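Local structure of dehydrogenase (Thermotoga maritima, 3EZY) at residues 185-199 / 210-223. The protein catalyses the NAD(+)-dependent oxidation of myo-inositol to scyllo-inosose, probably as a step in myo-inositol degradation. Sequence-based numbering, arbitrary orientation.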
loop_
_atom_site.group_PDB
_atom_site.type_symbol
_atom_site.label_atom_id
_atom_site.label_comp_id
_atom_site.label_asym_id
_atom_site.label_seq_id
_atom_site.Cartn_x
_atom_site.Cartn_y
_atom_site.Cartn_z
ATOM N N MET A 185 17.723 11.690 -15.168
ATOM C CA MET A 185 18.580 10.724 -15.846
ATOM C C MET A 185 20.048 11.141 -15.948
ATOM O O MET A 185 20.902 10.290 -16.196
ATOM C CB MET A 185 18.038 10.341 -17.225
ATOM C CG MET A 185 16.673 9.578 -17.176
ATOM S SD MET A 185 16.590 7.946 -16.355
ATOM C CE MET A 185 16.831 7.021 -17.866
ATOM N N GLY A 186 20.324 12.429 -15.759
ATOM C CA GLY A 186 21.681 12.907 -15.690
ATOM C C GLY A 186 22.375 12.866 -17.045
ATOM O O GLY A 186 23.602 12.880 -17.118
ATOM N N GLU A 187 21.594 12.820 -18.122
ATOM C CA GLU A 187 22.161 12.837 -19.469
ATOM C C GLU A 187 21.168 13.432 -20.431
ATOM O O GLU A 187 19.990 13.641 -20.085
ATOM C CB GLU A 187 22.546 11.441 -19.955
ATOM C CG GLU A 187 21.390 10.469 -19.877
ATOM C CD GLU A 187 21.669 9.132 -20.565
ATOM O OE1 GLU A 187 22.296 9.132 -21.656
ATOM O OE2 GLU A 187 21.192 8.099 -20.041
ATOM N N GLU A 188 21.642 13.676 -21.643
ATOM C CA GLU A 188 20.839 14.335 -22.653
ATOM C C GLU A 188 19.997 13.373 -23.448
ATOM O O GLU A 188 20.366 12.201 -23.648
ATOM C CB GLU A 188 21.727 15.162 -23.608
ATOM C CG GLU A 188 22.522 16.283 -22.882
ATOM C CD GLU A 188 21.627 17.371 -22.279
ATOM O OE1 GLU A 188 20.454 17.519 -22.693
ATOM O OE2 GLU A 188 22.103 18.105 -21.403
ATOM N N VAL A 189 18.861 13.891 -23.900
ATOM C CA VAL A 189 18.033 13.242 -24.921
ATOM C C VAL A 189 18.543 13.526 -26.343
ATOM O O VAL A 189 18.868 14.664 -26.693
ATOM C CB VAL A 189 16.611 13.745 -24.850
ATOM C CG1 VAL A 189 15.716 13.045 -25.910
ATOM C CG2 VAL A 189 16.081 13.570 -23.468
ATOM N N GLU A 190 18.551 12.519 -27.199
ATOM C CA GLU A 190 19.058 12.730 -28.534
ATOM C C GLU A 190 17.963 12.702 -29.568
ATOM O O GLU A 190 18.090 13.337 -30.609
ATOM C CB GLU A 190 20.062 11.638 -28.857
ATOM C CG GLU A 190 20.946 11.340 -27.669
ATOM C CD GLU A 190 22.340 11.916 -27.802
ATOM O OE1 GLU A 190 22.535 13.141 -27.589
ATOM O OE2 GLU A 190 23.244 11.118 -28.109
ATOM N N GLU A 191 16.886 11.970 -29.267
ATOM C CA GLU A 191 15.805 11.762 -30.202
ATOM C C GLU A 191 14.436 11.641 -29.498
ATOM O O GLU A 191 14.344 11.121 -28.390
ATOM C CB GLU A 191 16.120 10.467 -30.954
ATOM C CG GLU A 191 15.395 10.248 -32.224
ATOM C CD GLU A 191 16.181 9.295 -33.122
ATOM O OE1 GLU A 191 15.996 9.363 -34.354
ATOM O OE2 GLU A 191 16.989 8.500 -32.588
ATOM N N VAL A 192 13.379 12.091 -30.153
ATOM C CA VAL A 192 12.066 12.088 -29.560
ATOM C C VAL A 192 11.025 11.612 -30.577
ATOM O O VAL A 192 11.124 11.915 -31.768
ATOM C CB VAL A 192 11.725 13.526 -29.117
ATOM C CG1 VAL A 192 10.291 13.700 -28.831
ATOM C CG2 VAL A 192 12.576 13.938 -27.903
ATOM N N PHE A 193 10.023 10.876 -30.114
ATOM C CA PHE A 193 8.833 10.594 -30.910
ATOM C C PHE A 193 7.587 10.946 -30.105
ATOM O O PHE A 193 7.499 10.581 -28.927
ATOM C CB PHE A 193 8.740 9.116 -31.261
ATOM C CG PHE A 193 7.424 8.748 -31.887
ATOM C CD1 PHE A 193 7.235 8.906 -33.231
ATOM C CD2 PHE A 193 6.358 8.311 -31.106
ATOM C CE1 PHE A 193 6.049 8.605 -33.817
ATOM C CE2 PHE A 193 5.141 7.988 -31.674
ATOM C CZ PHE A 193 4.967 8.150 -33.039
ATOM N N ALA A 194 6.621 11.608 -30.717
ATOM C CA ALA A 194 5.468 12.042 -29.976
ATOM C C ALA A 194 4.201 11.734 -30.736
ATOM O O ALA A 194 4.184 11.815 -31.965
ATOM C CB ALA A 194 5.567 13.581 -29.667
ATOM N N ASP A 195 3.133 11.347 -30.023
ATOM C CA ASP A 195 1.799 11.362 -30.629
ATOM C C ASP A 195 0.816 12.009 -29.646
ATOM O O ASP A 195 1.128 12.145 -28.465
ATOM C CB ASP A 195 1.337 9.962 -31.082
ATOM C CG ASP A 195 0.261 10.018 -32.196
ATOM O OD1 ASP A 195 -0.336 11.101 -32.502
ATOM O OD2 ASP A 195 -0.052 8.956 -32.724
ATOM N N GLY A 196 -0.357 12.418 -30.117
ATOM C CA GLY A 196 -1.300 13.109 -29.239
ATOM C C GLY A 196 -2.659 12.974 -29.897
ATOM O O GLY A 196 -2.707 12.782 -31.099
ATOM N N SER A 197 -3.737 13.067 -29.100
ATOM C CA SER A 197 -5.118 12.968 -29.562
ATOM C C SER A 197 -5.994 13.959 -28.830
ATOM O O SER A 197 -5.577 14.568 -27.844
ATOM C CB SER A 197 -5.671 11.559 -29.282
ATOM O OG SER A 197 -4.989 10.554 -30.017
ATOM N N VAL A 198 -7.216 14.149 -29.320
ATOM C CA VAL A 198 -8.157 15.025 -28.658
ATOM C C VAL A 198 -9.263 14.158 -28.058
ATOM O O VAL A 198 -10.142 13.638 -28.766
ATOM C CB VAL A 198 -8.757 16.058 -29.611
ATOM C CG1 VAL A 198 -9.702 15.376 -30.566
ATOM C CG2 VAL A 198 -9.496 17.143 -28.810
ATOM N N LEU A 199 -9.189 13.954 -26.733
ATOM C CA LEU A 199 -10.093 13.008 -26.078
ATOM C C LEU A 199 -10.871 13.638 -24.925
ATOM O O LEU A 199 -11.783 13.021 -24.399
ATOM C CB LEU A 199 -9.311 11.777 -25.596
ATOM C CG LEU A 199 -8.455 11.048 -26.645
ATOM C CD1 LEU A 199 -7.564 9.982 -26.000
ATOM C CD2 LEU A 199 -9.312 10.385 -27.681
ATOM N N VAL A 210 -3.613 19.229 -28.809
ATOM C CA VAL A 210 -4.110 17.931 -28.398
ATOM C C VAL A 210 -4.268 18.019 -26.888
ATOM O O VAL A 210 -3.710 18.929 -26.275
ATOM C CB VAL A 210 -3.141 16.779 -28.809
ATOM C CG1 VAL A 210 -3.081 16.642 -30.340
ATOM C CG2 VAL A 210 -1.736 17.026 -28.238
ATOM N N ASP A 211 -5.023 17.109 -26.293
ATOM C CA ASP A 211 -5.208 17.135 -24.829
ATOM C C ASP A 211 -4.651 15.904 -24.098
ATOM O O ASP A 211 -4.740 15.820 -22.863
ATOM C CB ASP A 211 -6.688 17.333 -24.456
ATOM C CG ASP A 211 -7.600 16.326 -25.104
ATOM O OD1 ASP A 211 -7.230 15.142 -25.216
ATOM O OD2 ASP A 211 -8.734 16.719 -25.482
ATOM N N THR A 212 -4.148 14.948 -24.871
ATOM C CA THR A 212 -3.636 13.653 -24.367
ATOM C C THR A 212 -2.422 13.357 -25.241
ATOM O O THR A 212 -2.518 13.489 -26.451
ATOM C CB THR A 212 -4.672 12.531 -24.625
ATOM O OG1 THR A 212 -5.943 12.929 -24.098
ATOM C CG2 THR A 212 -4.243 11.205 -23.970
ATOM N N ALA A 213 -1.272 13.019 -24.667
ATOM C CA ALA A 213 -0.111 12.759 -25.508
ATOM C C ALA A 213 0.846 11.781 -24.850
ATOM O O ALA A 213 0.836 11.597 -23.622
ATOM C CB ALA A 213 0.598 14.033 -25.818
ATOM N N VAL A 214 1.656 11.157 -25.695
ATOM C CA VAL A 214 2.706 10.248 -25.294
ATOM C C VAL A 214 3.979 10.712 -26.022
ATOM O O VAL A 214 3.900 11.114 -27.195
ATOM C CB VAL A 214 2.349 8.797 -25.708
ATOM C CG1 VAL A 214 3.586 7.898 -25.584
ATOM C CG2 VAL A 214 1.221 8.252 -24.880
ATOM N N VAL A 215 5.131 10.687 -25.336
ATOM C CA VAL A 215 6.397 11.086 -25.926
ATOM C C VAL A 215 7.485 10.074 -25.547
ATOM O O VAL A 215 7.679 9.766 -24.369
ATOM C CB VAL A 215 6.853 12.484 -25.429
ATOM C CG1 VAL A 215 8.264 12.785 -25.921
ATOM C CG2 VAL A 215 5.900 13.580 -25.884
ATOM N N VAL A 216 8.162 9.522 -26.535
ATOM C CA VAL A 216 9.245 8.595 -26.299
ATOM C C VAL A 216 10.553 9.341 -26.430
ATOM O O VAL A 216 10.733 10.125 -27.361
ATOM C CB VAL A 216 9.271 7.467 -27.362
ATOM C CG1 VAL A 216 10.483 6.525 -27.121
ATOM C CG2 VAL A 216 7.974 6.708 -27.347
ATOM N N LEU A 217 11.477 9.073 -25.507
ATOM C CA LEU A 217 12.779 9.719 -25.461
ATOM C C LEU A 217 13.843 8.640 -25.626
ATOM O O LEU A 217 13.760 7.597 -24.995
ATOM C CB LEU A 217 13.014 10.380 -24.102
ATOM C CG LEU A 217 11.879 11.240 -23.539
ATOM C CD1 LEU A 217 12.251 11.689 -22.098
ATOM C CD2 LEU A 217 11.646 12.456 -24.441
ATOM N N ARG A 218 14.829 8.895 -26.483
ATOM C CA ARG A 218 16.043 8.107 -26.511
ATOM C C ARG A 218 17.197 8.967 -25.983
ATOM O O ARG A 218 17.558 10.042 -26.560
ATOM C CB ARG A 218 16.346 7.596 -27.920
ATOM C CG ARG A 218 17.775 7.117 -28.057
ATOM C CD ARG A 218 18.055 6.523 -29.433
ATOM N NE ARG A 218 17.397 5.237 -29.606
ATOM C CZ ARG A 218 17.923 4.071 -29.239
ATOM N NH1 ARG A 218 19.129 4.023 -28.674
ATOM N NH2 ARG A 218 17.238 2.957 -29.431
ATOM N N PHE A 219 17.786 8.502 -24.898
ATOM C CA PHE A 219 18.912 9.198 -24.289
ATOM C C PHE A 219 20.252 8.778 -24.892
ATOM O O PHE A 219 20.396 7.708 -25.496
ATOM C CB PHE A 219 18.953 8.910 -22.802
ATOM C CG PHE A 219 17.765 9.431 -22.046
ATOM C CD1 PHE A 219 17.802 10.707 -21.468
ATOM C CD2 PHE A 219 16.605 8.639 -21.918
ATOM C CE1 PHE A 219 16.723 11.184 -20.728
ATOM C CE2 PHE A 219 15.516 9.098 -21.205
ATOM C CZ PHE A 219 15.553 10.371 -20.611
ATOM N N LYS A 220 21.247 9.628 -24.681
ATOM C CA LYS A 220 22.606 9.397 -25.173
ATOM C C LYS A 220 23.125 7.985 -24.884
ATOM O O LYS A 220 23.716 7.368 -25.750
ATOM C CB LYS A 220 23.521 10.448 -24.547
ATOM C CG LYS A 220 24.982 10.343 -24.884
ATOM C CD LYS A 220 25.717 11.527 -24.215
ATOM C CE LYS A 220 27.182 11.207 -23.929
ATOM N NZ LYS A 220 27.889 10.994 -25.245
ATOM N N SER A 221 22.864 7.465 -23.684
ATOM C CA SER A 221 23.318 6.130 -23.271
ATOM C C SER A 221 22.561 4.967 -23.934
ATOM O O SER A 221 22.936 3.811 -23.757
ATOM C CB SER A 221 23.180 5.977 -21.740
ATOM O OG SER A 221 21.792 5.904 -21.353
ATOM N N GLY A 222 21.486 5.262 -24.661
ATOM C CA GLY A 222 20.589 4.203 -25.148
ATOM C C GLY A 222 19.410 3.903 -24.216
ATOM O O GLY A 222 18.496 3.193 -24.588
ATOM N N ALA A 223 19.449 4.419 -22.992
ATOM C CA ALA A 223 18.275 4.350 -22.097
ATOM C C ALA A 223 17.083 4.936 -22.860
ATOM O O ALA A 223 17.254 5.783 -23.760
ATOM C CB ALA A 223 18.553 5.150 -20.830
#
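Strands 189-197 and 212-219 run antiparallel, their axes 168° apart, with hydrogen-bonded and non-hydrogen-bonded pairs alternating from Glu-191 with Arg-218 to Ser-197 with Thr-212 and a classic bulge near each end. At one bulge Glu-190 and Glu-191 both face Arg-218, whose O takes Glu-190 N at 2.7 Å and Glu-191 N only weakly; at the other Asp-211 and Thr-212 face Ser-197.

Beyond the first bulge, Glu-187 grips the type I turn Phe-219 to Gly-222 with both carboxylate oxygens, each through its syn lone pair: OE1 accepts from Ser-221 N at 2.7 Å and OE2 from Ser-221 OG at 2.6 Å. Its CG sits between the backbone N and the carbonyl carbon (chi1 55°), and the extended chain carries the carboxylate past Phe-219 CB to the turn. While donating to Glu-187, Ser-221 OG accepts from Ala-223 N, an ST turn. With an alanine in place of Glu-187, Ser-221 N and OG would probably lose the carboxylate that takes both, and the turn would be freer to shift. The Met-185 side chain meets that of Phe-219 at about a right angle, CG 3.7 Å from CZ and CE over one face, a Met-aromatic contact; Val-189 CG2 meets CE1 of the same ring obliquely.

At the far end Asp-211 OD1 receives Leu-199 N at 2.7 Å, nearly straight at 173°, and Thr-212 OG1 on its anti side. Between the bulges Val-192 CG1 packs on Val-215 CG1 at 3.7 Å, on the face bearing Ala-194 and Leu-217, where helices 169-172 and 174-185 pack. The other face, with Phe-193, Asp-195, Val-216 and Arg-218, meets the second subunit: Phe-193 stacks on its counterpart, and Arg-218 NE forms an intersubunit salt bridge with Asp-195 of that subunit. Such a helix-backed open sheet, pairing face to face between subunits, is characteristic of the C-terminal domain of Gfo/Idh/MocA dehydrogenases.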